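Local coordinates for homoprotocatechuate 2,3-dioxygenase (Brevibacterium fuscum, PDB 4Z6M), which probably cleaves the aromatic ring of homoprotocatechuate with molecular oxygen at a mononuclear iron(II) centre, as an extradiol dioxygenase, at residues A[39-51]-A[54-68]. The protein carries 1 engineered substitution. Numbering follows the deposited sequence.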
ATOM      1  N   LEU A  39      20.202  -1.562  -2.242  1.00  9.27           N
ATOM      2  CA  LEU A  39      19.066  -1.741  -3.154  1.00  8.10           C
ATOM      3  C   LEU A  39      18.515  -3.159  -3.232  1.00  8.29           C
ATOM      4  O   LEU A  39      17.427  -3.356  -3.750  1.00  8.50           O
ATOM      5  CB  LEU A  39      19.389  -1.220  -4.548  1.00  8.97           C
ATOM      6  CG  LEU A  39      19.628   0.296  -4.628  1.00 10.43           C
ATOM      7  CD1 LEU A  39      19.851   0.615  -6.101  1.00 10.22           C
ATOM      8  CD2 LEU A  39      18.461   1.097  -4.062  1.00 11.01           C
ATOM      9  N   GLY A  40      19.272  -4.155  -2.782  1.00  8.66           N
ATOM     10  CA  GLY A  40      18.737  -5.507  -2.699  1.00  8.58           C
ATOM     11  C   GLY A  40      18.694  -6.289  -4.006  1.00  8.59           C
ATOM     12  O   GLY A  40      18.016  -7.324  -4.087  1.00  8.86           O
ATOM     13  N   LEU A  41      19.416  -5.854  -5.037  1.00  8.07           N
ATOM     14  CA  LEU A  41      19.462  -6.647  -6.259  1.00  8.02           C
ATOM     15  C   LEU A  41      20.146  -7.995  -5.982  1.00  7.38           C
ATOM     16  O   LEU A  41      20.907  -8.129  -5.023  1.00  8.57           O
ATOM     17  CB  LEU A  41      20.193  -5.896  -7.373  1.00  8.31           C
ATOM     18  CG  LEU A  41      19.355  -4.776  -8.022  1.00  8.03           C
ATOM     19  CD1 LEU A  41      20.258  -3.849  -8.815  1.00  9.53           C
ATOM     20  CD2 LEU A  41      18.234  -5.305  -8.912  1.00  8.95           C
ATOM     21  N   HIS A  42      19.823  -8.981  -6.810  1.00  7.83           N
ATOM     22  CA  HIS A  42      20.233 -10.363  -6.583  1.00  8.24           C
ATOM     23  C   HIS A  42      21.450 -10.721  -7.413  1.00  8.85           C
ATOM     24  O   HIS A  42      21.473 -10.455  -8.610  1.00  9.67           O
ATOM     25  CB  HIS A  42      19.051 -11.280  -6.922  1.00  8.35           C
ATOM     26  CG  HIS A  42      17.879 -10.975  -6.069  1.00  9.12           C
ATOM     27  ND1 HIS A  42      17.782 -11.452  -4.781  1.00  9.80           N
ATOM     28  CD2 HIS A  42      16.855 -10.098  -6.230  1.00  8.66           C
ATOM     29  CE1 HIS A  42      16.697 -10.952  -4.214  1.00 10.85           C
ATOM     30  NE2 HIS A  42      16.125 -10.121  -5.070  1.00 10.55           N
ATOM     31  N   VAL A  43      22.443 -11.343  -6.785  1.00  9.57           N
ATOM     32  CA  VAL A  43      23.697 -11.682  -7.464  1.00  9.06           C
ATOM     33  C   VAL A  43      23.531 -12.974  -8.254  1.00  9.41           C
ATOM     34  O   VAL A  43      23.240 -14.037  -7.698  1.00 11.24           O
ATOM     35  CB  VAL A  43      24.872 -11.795  -6.473  1.00 10.57           C
ATOM     36  CG1 VAL A  43      26.157 -12.133  -7.215  1.00 11.46           C
ATOM     37  CG2 VAL A  43      25.054 -10.500  -5.696  1.00 11.91           C
ATOM     38  N   SER A  44      23.748 -12.878  -9.559  1.00  8.71           N
ATOM     39  CA  SER A  44      23.789 -14.044 -10.434  1.00  9.09           C
ATOM     40  C   SER A  44      25.175 -14.638 -10.502  1.00  9.98           C
ATOM     41  O   SER A  44      25.319 -15.828 -10.719  1.00 12.67           O
ATOM     42  CB  SER A  44      23.331 -13.670 -11.852  1.00  9.60           C
ATOM     43  OG  SER A  44      21.999 -13.167 -11.814  1.00  9.90           O
ATOM     44  N   TYR A  45      26.187 -13.781 -10.404  1.00 10.28           N
ATOM     45  CA  TYR A  45      27.587 -14.200 -10.528  1.00 10.45           C
ATOM     46  C   TYR A  45      28.444 -13.037 -10.072  1.00  8.90           C
ATOM     47  O   TYR A  45      28.117 -11.882 -10.359  1.00  9.16           O
ATOM     48  CB  TYR A  45      27.965 -14.538 -11.979  1.00 10.90           C
ATOM     49  CG  TYR A  45      29.370 -15.094 -12.039  1.00 12.59           C
ATOM     50  CD1 TYR A  45      29.628 -16.378 -11.583  1.00 15.01           C
ATOM     51  CD2 TYR A  45      30.451 -14.313 -12.442  1.00 13.14           C
ATOM     52  CE1 TYR A  45      30.906 -16.891 -11.578  1.00 17.32           C
ATOM     53  CE2 TYR A  45      31.736 -14.829 -12.453  1.00 14.22           C
ATOM     54  CZ  TYR A  45      31.959 -16.112 -12.021  1.00 16.82           C
ATOM     55  OH  TYR A  45      33.228 -16.629 -12.028  1.00 23.47           O
ATOM     56  N   GLU A  46      29.552 -13.308  -9.398  1.00  9.13           N
ATOM     57  CA  GLU A  46      30.532 -12.253  -9.143  1.00  9.59           C
ATOM     58  C   GLU A  46      31.934 -12.816  -9.044  1.00  9.65           C
ATOM     59  O   GLU A  46      32.140 -13.970  -8.677  1.00 10.32           O
ATOM     60  CB  GLU A  46      30.183 -11.431  -7.891  1.00 11.77           C
ATOM     61  CG  GLU A  46      30.161 -12.190  -6.603  1.00 12.49           C
ATOM     62  CD  GLU A  46      29.759 -11.335  -5.415  1.00 14.23           C
ATOM     63  OE1 GLU A  46      30.178 -10.160  -5.344  1.00 17.59           O
ATOM     64  OE2 GLU A  46      29.016 -11.854  -4.551  1.00 18.35           O
ATOM     65  N   ASP A  47      32.880 -11.953  -9.369  1.00  9.13           N
ATOM     66  CA  ASP A  47      34.293 -12.216  -9.144  1.00  9.60           C
ATOM     67  C   ASP A  47      34.981 -10.908  -8.749  1.00 10.87           C
ATOM     68  O   ASP A  47      34.327  -9.976  -8.263  1.00 11.77           O
ATOM     69  CB  ASP A  47      34.899 -12.965 -10.350  1.00 10.57           C
ATOM     70  CG  ASP A  47      34.859 -12.170 -11.657  1.00 11.66           C
ATOM     71  OD1 ASP A  47      34.787 -10.921 -11.622  1.00 11.66           O
ATOM     72  OD2 ASP A  47      34.890 -12.809 -12.749  1.00 13.93           O
ATOM     73  N   GLU A  48      36.301 -10.841  -8.911  1.00 11.39           N
ATOM     74  CA  GLU A  48      37.030  -9.668  -8.486  1.00 13.48           C
ATOM     75  C   GLU A  48      36.880  -8.471  -9.422  1.00 13.13           C
ATOM     76  O   GLU A  48      37.287  -7.358  -9.072  1.00 14.37           O
ATOM     77  CB  GLU A  48      38.521 -10.018  -8.338  1.00 14.81           C
ATOM     78  CG  GLU A  48      38.807 -11.162  -7.369  1.00 18.08           C
ATOM     79  CD  GLU A  48      38.536 -10.807  -5.917  1.00 22.45           C
ATOM     80  OE1 GLU A  48      38.317  -9.610  -5.604  1.00 29.10           O
ATOM     81  OE2 GLU A  48      38.577 -11.733  -5.063  1.00 31.22           O
ATOM     82  N   ASN A  49      36.397  -8.727 -10.632  1.00 11.82           N
ATOM     83  CA  ASN A  49      36.273  -7.700 -11.665  1.00 11.72           C
ATOM     84  C   ASN A  49      34.844  -7.295 -12.028  1.00 11.62           C
ATOM     85  O   ASN A  49      34.641  -6.199 -12.553  1.00 11.65           O
ATOM     86  CB  ASN A  49      36.959  -8.200 -12.926  1.00 14.32           C
ATOM     87  CG  ASN A  49      38.453  -8.251 -12.756  1.00 17.93           C
ATOM     88  OD1 ASN A  49      39.070  -7.233 -12.501  1.00 26.42           O
ATOM     89  ND2 ASN A  49      39.026  -9.419 -12.836  1.00 21.01           N
ATOM     90  N   GLN A  50      33.869  -8.178 -11.769  1.00  9.86           N
ATOM     91  CA  GLN A  50      32.495  -7.937 -12.212  1.00  9.49           C
ATOM     92  C   GLN A  50      31.494  -8.485 -11.215  1.00  9.34           C
ATOM     93  O   GLN A  50      31.744  -9.476 -10.540  1.00 10.57           O
ATOM     94  CB  GLN A  50      32.213  -8.617 -13.553  1.00 10.94           C
ATOM     95  CG  GLN A  50      33.026  -8.093 -14.726  1.00 11.31           C
ATOM     96  CD  GLN A  50      32.621  -8.762 -16.028  1.00 11.94           C
ATOM     97  OE1 GLN A  50      32.655  -9.983 -16.153  1.00 11.34           O
ATOM     98  NE2 GLN A  50      32.212  -7.967 -16.994  1.00 12.50           N
ATOM     99  N   ILE A  51      30.350  -7.828 -11.158  1.00  9.18           N
ATOM    100  CA  ILE A  51      29.186  -8.318 -10.436  1.00  9.56           C
ATOM    101  C   ILE A  51      28.006  -8.307 -11.368  1.00  9.12           C
ATOM    102  O   ILE A  51      27.725  -7.298 -12.015  1.00  9.97           O
ATOM    103  CB  ILE A  51      28.879  -7.452  -9.196  1.00 10.67           C
ATOM    104  CG1 ILE A  51      30.119  -7.402  -8.282  1.00 13.28           C
ATOM    105  CG2 ILE A  51      27.657  -7.982  -8.464  1.00 10.69           C
ATOM    106  CD1 ILE A  51      30.030  -6.370  -7.198  1.00 15.92           C
ATOM    107  N   ARG A  54      20.483  -9.250 -10.946  1.00  8.04           N
ATOM    108  CA  ARG A  54      19.168  -9.349 -11.535  1.00  7.85           C
ATOM    109  C   ARG A  54      18.091  -8.912 -10.563  1.00  7.77           C
ATOM    110  O   ARG A  54      18.247  -8.947  -9.343  1.00  7.18           O
ATOM    111  CB  ARG A  54      18.880 -10.748 -12.078  1.00  8.32           C
ATOM    112  CG  ARG A  54      18.632 -11.813 -11.037  1.00  7.60           C
ATOM    113  CD  ARG A  54      18.355 -13.124 -11.704  1.00  8.24           C
ATOM    114  NE  ARG A  54      17.967 -14.214 -10.801  1.00  8.24           N
ATOM    115  CZ  ARG A  54      18.823 -15.063 -10.236  1.00  7.73           C
ATOM    116  NH1 ARG A  54      20.148 -14.893 -10.338  1.00  9.61           N
ATOM    117  NH2 ARG A  54      18.353 -16.091  -9.561  1.00  8.94           N
ATOM    118  N   SER A  55      16.979  -8.508 -11.168  1.00  7.33           N
ATOM    119  CA  SER A  55      15.786  -8.133 -10.422  1.00  7.13           C
ATOM    120  C   SER A  55      15.005  -9.366  -9.956  1.00  6.87           C
ATOM    121  O   SER A  55      15.252 -10.487 -10.401  1.00  7.48           O
ATOM    122  CB  SER A  55      14.933  -7.212 -11.285  1.00  7.69           C
ATOM    123  OG  SER A  55      14.453  -7.873 -12.411  1.00 10.25           O
ATOM    124  N   PHE A  56      14.016  -9.119  -9.095  1.00  6.50           N
ATOM    125  CA  PHE A  56      13.255 -10.194  -8.428  1.00  6.69           C
ATOM    126  C   PHE A  56      12.557 -11.113  -9.417  1.00  7.00           C
ATOM    127  O   PHE A  56      12.435 -12.299  -9.163  1.00  7.94           O
ATOM    128  CB  PHE A  56      12.219  -9.555  -7.505  1.00  7.63           C
ATOM    129  CG  PHE A  56      11.599 -10.474  -6.478  1.00  7.63           C
ATOM    130  CD1 PHE A  56      12.385 -11.102  -5.515  1.00  7.87           C
ATOM    131  CD2 PHE A  56      10.220 -10.650  -6.427  1.00  7.76           C
ATOM    132  CE1 PHE A  56      11.803 -11.903  -4.552  1.00  8.05           C
ATOM    133  CE2 PHE A  56       9.649 -11.432  -5.437  1.00  7.30           C
ATOM    134  CZ  PHE A  56      10.441 -12.045  -4.515  1.00  7.56           C
ATOM    135  N   GLU A  57      12.016 -10.561 -10.508  1.00  6.66           N
ATOM    136  CA  GLU A  57      11.188 -11.357 -11.420  1.00  7.49           C
ATOM    137  C   GLU A  57      11.905 -11.817 -12.692  1.00  7.61           C
ATOM    138  O   GLU A  57      11.288 -12.403 -13.576  1.00  9.06           O
ATOM    139  CB  GLU A  57       9.902 -10.593 -11.780  1.00  7.74           C
ATOM    140  CG  GLU A  57       9.028 -10.329 -10.586  1.00  8.41           C
ATOM    141  CD  GLU A  57       7.687  -9.695 -10.935  1.00 10.75           C
ATOM    142  OE1 GLU A  57       7.568  -9.154 -12.059  1.00 11.88           O
ATOM    143  OE2 GLU A  57       6.799  -9.745 -10.040  1.00 14.31           O
ATOM    144  N   GLU A  58      13.201 -11.544 -12.790  1.00  7.60           N
ATOM    145  CA  GLU A  58      13.929 -11.853 -14.022  1.00  8.00           C
ATOM    146  C   GLU A  58      14.295 -13.327 -14.132  1.00  7.80           C
ATOM    147  O   GLU A  58      14.619 -13.964 -13.138  1.00  9.27           O
ATOM    148  CB  GLU A  58      15.197 -11.012 -14.090  1.00  7.66           C
ATOM    149  CG  GLU A  58      15.911 -11.109 -15.432  1.00  7.95           C
ATOM    150  CD  GLU A  58      14.982 -10.768 -16.579  1.00  8.09           C
ATOM    151  OE1 GLU A  58      14.796  -9.537 -16.827  1.00  8.05           O
ATOM    152  OE2 GLU A  58      14.429 -11.695 -17.228  1.00  8.38           O
ATOM    153  N   PHE A  59      14.260 -13.864 -15.349  1.00  7.53           N
ATOM    154  CA  PHE A  59      14.729 -15.233 -15.611  1.00  8.69           C
ATOM    155  C   PHE A  59      15.987 -15.272 -16.494  1.00  8.69           C
ATOM    156  O   PHE A  59      16.681 -16.282 -16.517  1.00  9.34           O
ATOM    157  CB  PHE A  59      13.638 -16.134 -16.226  1.00  9.04           C
ATOM    158  CG  PHE A  59      13.354 -15.835 -17.661  1.00  8.50           C
ATOM    159  CD1 PHE A  59      12.489 -14.809 -18.015  1.00  8.56           C
ATOM    160  CD2 PHE A  59      13.974 -16.540 -18.670  1.00  9.12           C
ATOM    161  CE1 PHE A  59      12.279 -14.501 -19.341  1.00 10.13           C
ATOM    162  CE2 PHE A  59      13.729 -16.243 -20.009  1.00 10.22           C
ATOM    163  CZ  PHE A  59      12.893 -15.213 -20.330  1.00 10.77           C
ATOM    164  N   ILE A  60      16.272 -14.199 -17.239  1.00  7.83           N
ATOM    165  CA  ILE A  60      17.541 -14.149 -17.988  1.00  8.17           C
ATOM    166  C   ILE A  60      18.656 -13.882 -16.992  1.00  8.39           C
ATOM    167  O   ILE A  60      18.417 -13.574 -15.820  1.00  8.52           O
ATOM    168  CB  ILE A  60      17.545 -13.112 -19.144  1.00  8.44           C
ATOM    169  CG1 ILE A  60      17.590 -11.657 -18.650  1.00  9.10           C
ATOM    170  CG2 ILE A  60      16.374 -13.362 -20.093  1.00  9.80           C
ATOM    171  CD1 ILE A  60      17.948 -10.675 -19.757  1.00 10.71           C
ATOM    172  N   HIS A  61      19.903 -14.045 -17.435  1.00  8.89           N
ATOM    173  CA  HIS A  61      20.985 -14.165 -16.478  1.00  8.99           C
ATOM    174  C   HIS A  61      21.168 -12.926 -15.604  1.00  7.76           C
ATOM    175  O   HIS A  61      21.481 -13.028 -14.429  1.00  9.09           O
ATOM    176  CB  HIS A  61      22.276 -14.469 -17.218  1.00  8.93           C
ATOM    177  CG  HIS A  61      23.446 -14.710 -16.328  1.00  9.91           C
ATOM    178  ND1 HIS A  61      24.368 -13.733 -16.039  1.00 10.41           N
ATOM    179  CD2 HIS A  61      23.886 -15.831 -15.715  1.00 10.92           C
ATOM    180  CE1 HIS A  61      25.328 -14.235 -15.283  1.00 11.55           C
ATOM    181  NE2 HIS A  61      25.049 -15.505 -15.061  1.00 11.85           N
ATOM    182  N   HIS A  62      20.962 -11.736 -16.176  1.00  7.98           N
ATOM    183  CA  HIS A  62      21.175 -10.514 -15.425  1.00  7.69           C
ATOM    184  C   HIS A  62      20.450  -9.340 -16.083  1.00  7.01           C
ATOM    185  O   HIS A  62      20.106  -9.383 -17.262  1.00  7.80           O
ATOM    186  CB  HIS A  62      22.654 -10.196 -15.322  1.00  8.41           C
ATOM    187  CG  HIS A  62      23.325 -10.114 -16.652  1.00  7.65           C
ATOM    188  ND1 HIS A  62      24.060 -11.152 -17.177  1.00  8.79           N
ATOM    189  CD2 HIS A  62      23.351  -9.129 -17.578  1.00  9.64           C
ATOM    190  CE1 HIS A  62      24.507 -10.811 -18.366  1.00 10.05           C
ATOM    191  NE2 HIS A  62      24.082  -9.589 -18.638  1.00  9.98           N
ATOM    192  N   ASN A  63      20.263  -8.304 -15.283  1.00  6.99           N
ATOM    193  CA  ASN A  63      19.781  -6.996 -15.734  1.00  7.26           C
ATOM    194  C   ASN A  63      20.842  -5.902 -15.615  1.00  7.68           C
ATOM    195  O   ASN A  63      20.643  -4.790 -16.141  1.00  8.16           O
ATOM    196  CB  ASN A  63      18.564  -6.553 -14.948  1.00  7.67           C
ATOM    197  CG  ASN A  63      17.376  -7.479 -15.100  1.00  7.67           C
ATOM    198  OD1 ASN A  63      16.837  -7.971 -14.097  1.00  8.51           O
ATOM    199  ND2 ASN A  63      16.956  -7.722 -16.330  1.00  7.42           N
ATOM    200  N   LEU A  64      21.927  -6.178 -14.892  1.00  7.83           N
ATOM    201  CA  LEU A  64      22.929  -5.161 -14.632  1.00  7.98           C
ATOM    202  C   LEU A  64      24.263  -5.867 -14.446  1.00  7.86           C
ATOM    203  O   LEU A  64      24.364  -6.799 -13.654  1.00 10.06           O
ATOM    204  CB  LEU A  64      22.570  -4.336 -13.402  1.00  9.15           C
ATOM    205  CG  LEU A  64      23.427  -3.137 -13.066  1.00 11.00           C
ATOM    206  CD1 LEU A  64      23.356  -2.077 -14.163  1.00 12.52           C
ATOM    207  CD2 LEU A  64      22.983  -2.531 -11.744  1.00 11.09           C
ATOM    208  N   VAL A  65      25.273  -5.439 -15.199  1.00  8.56           N
ATOM    209  CA  VAL A  65      26.645  -5.897 -15.017  1.00  8.49           C
ATOM    210  C   VAL A  65      27.458  -4.708 -14.548  1.00  8.95           C
ATOM    211  O   VAL A  65      27.504  -3.667 -15.223  1.00 10.72           O
ATOM    212  CB  VAL A  65      27.247  -6.470 -16.318  1.00  9.59           C
ATOM    213  CG1 VAL A  65      28.634  -7.045 -16.030  1.00 10.90           C
ATOM    214  CG2 VAL A  65      26.342  -7.541 -16.882  1.00 10.04           C
ATOM    215  N   LEU A  66      28.098  -4.849 -13.393  1.00  8.79           N
ATOM    216  CA  LEU A  66      29.034  -3.846 -12.893  1.00  9.11           C
ATOM    217  C   LEU A  66      30.434  -4.355 -13.216  1.00  9.40           C
ATOM    218  O   LEU A  66      30.820  -5.443 -12.781  1.00 10.10           O
ATOM    219  CB  LEU A  66      28.890  -3.655 -11.387  1.00  9.50           C
ATOM    220  CG  LEU A  66      27.477  -3.395 -10.873  1.00  9.45           C
ATOM    221  CD1 LEU A  66      27.486  -3.320  -9.353  1.00 11.40           C
ATOM    222  CD2 LEU A  66      26.878  -2.149 -11.518  1.00 10.74           C
ATOM    223  N   THR A  67      31.189  -3.576 -13.994  1.00  9.97           N
ATOM    224  CA  THR A  67      32.528  -3.966 -14.450  1.00 10.69           C
ATOM    225  C   THR A  67      33.521  -2.960 -13.900  1.00 10.19           C
ATOM    226  O   THR A  67      33.392  -1.774 -14.136  1.00 11.10           O
ATOM    227  CB  THR A  67      32.583  -4.034 -15.983  1.00 11.08           C
ATOM    228  OG1 THR A  67      31.719  -5.068 -16.451  1.00 12.07           O
ATOM    229  CG2 THR A  67      33.993  -4.284 -16.486  1.00 12.66           C
ATOM    230  N   LYS A  68      34.542  -3.434 -13.199  1.00 10.93           N
ATOM    231  CA  LYS A  68      35.573  -2.562 -12.683  1.00 12.68           C
ATOM    232  C   LYS A  68      36.358  -1.952 -13.850  1.00 12.71           C
ATOM    233  O   LYS A  68      36.731  -2.649 -14.787  1.00 13.38           O
ATOM    234  CB  LYS A  68      36.525  -3.366 -11.799  1.00 15.99           C
ATOM    235  CG  LYS A  68      37.639  -2.574 -11.135  1.00 19.13           C
ATOM    236  CD  LYS A  68      38.545  -3.555 -10.389  1.00 24.67           C
ATOM    237  CE  LYS A  68      39.850  -2.899  -9.971  1.00 32.02           C
ATOM    238  NZ  LYS A  68      39.619  -1.608  -9.257  1.00 39.04           N
TER
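His-42 and Arg-54 form an antiparallel hydrogen-bonded pair at one end of this contact, and Ile-51 and Leu-66 form another farther along, so strand 50-54 is paired with 42-46 on one side and 64-68 on the other. At the first pair His-42 N reaches Arg-54 O at 3.0 Å and Arg-54 N returns to His-42 O at 2.8 Å. The His-42 imidazole lies with its edge against that same Arg-54 O, and its NE2 bonds Glu-149.

Ser-44 sits at the corner where the strand turns and, with Tyr-45, forms a classic beta bulge opposite Tyr-52. Its OG gives its proton to His-61 O at 2.7 Å, nearly in line with the C=O, and accepts from Arg-54 NH1 at 2.9 Å. The arginine leaves its backbone with CG between N and the carbonyl carbon (chi1 73°), then runs extended past Ser-44 OG, which ends up almost in the guanidinium plane; NH2 goes on to Glu-136 O. Ser-44 CB rests over one face of the His-61 ring, a CH-pi contact 4.1 Å from the centroid.

Across the hairpin, Gln-50 and Thr-67 lie side by side on one face of the sheet. Gln-50 NE2 donates to Thr-67 OG1 at 3.0 Å, close to the amide plane, while its OE1 takes Tyr-52 OH and Thr-67 OG1 also bonds Glu-22. Lys-68 N donates to Asn-49 O at 2.8 Å, the last rung at the end of the hairpin away from its loop. On the other face the Ile-51 and Leu-66 side chains lie next to each other and touch helix 28-38, at Arg-32 and Tyr-35 respectively.

With Ser-44 OG as both donor and acceptor, the outermost strand of this glyoxalase-family sheet within the chain is tied to Arg-54 and to the buried 55-63 loop, and the positive charge of Arg-54 probably strengthens the serine's bond to the His-61 carbonyl.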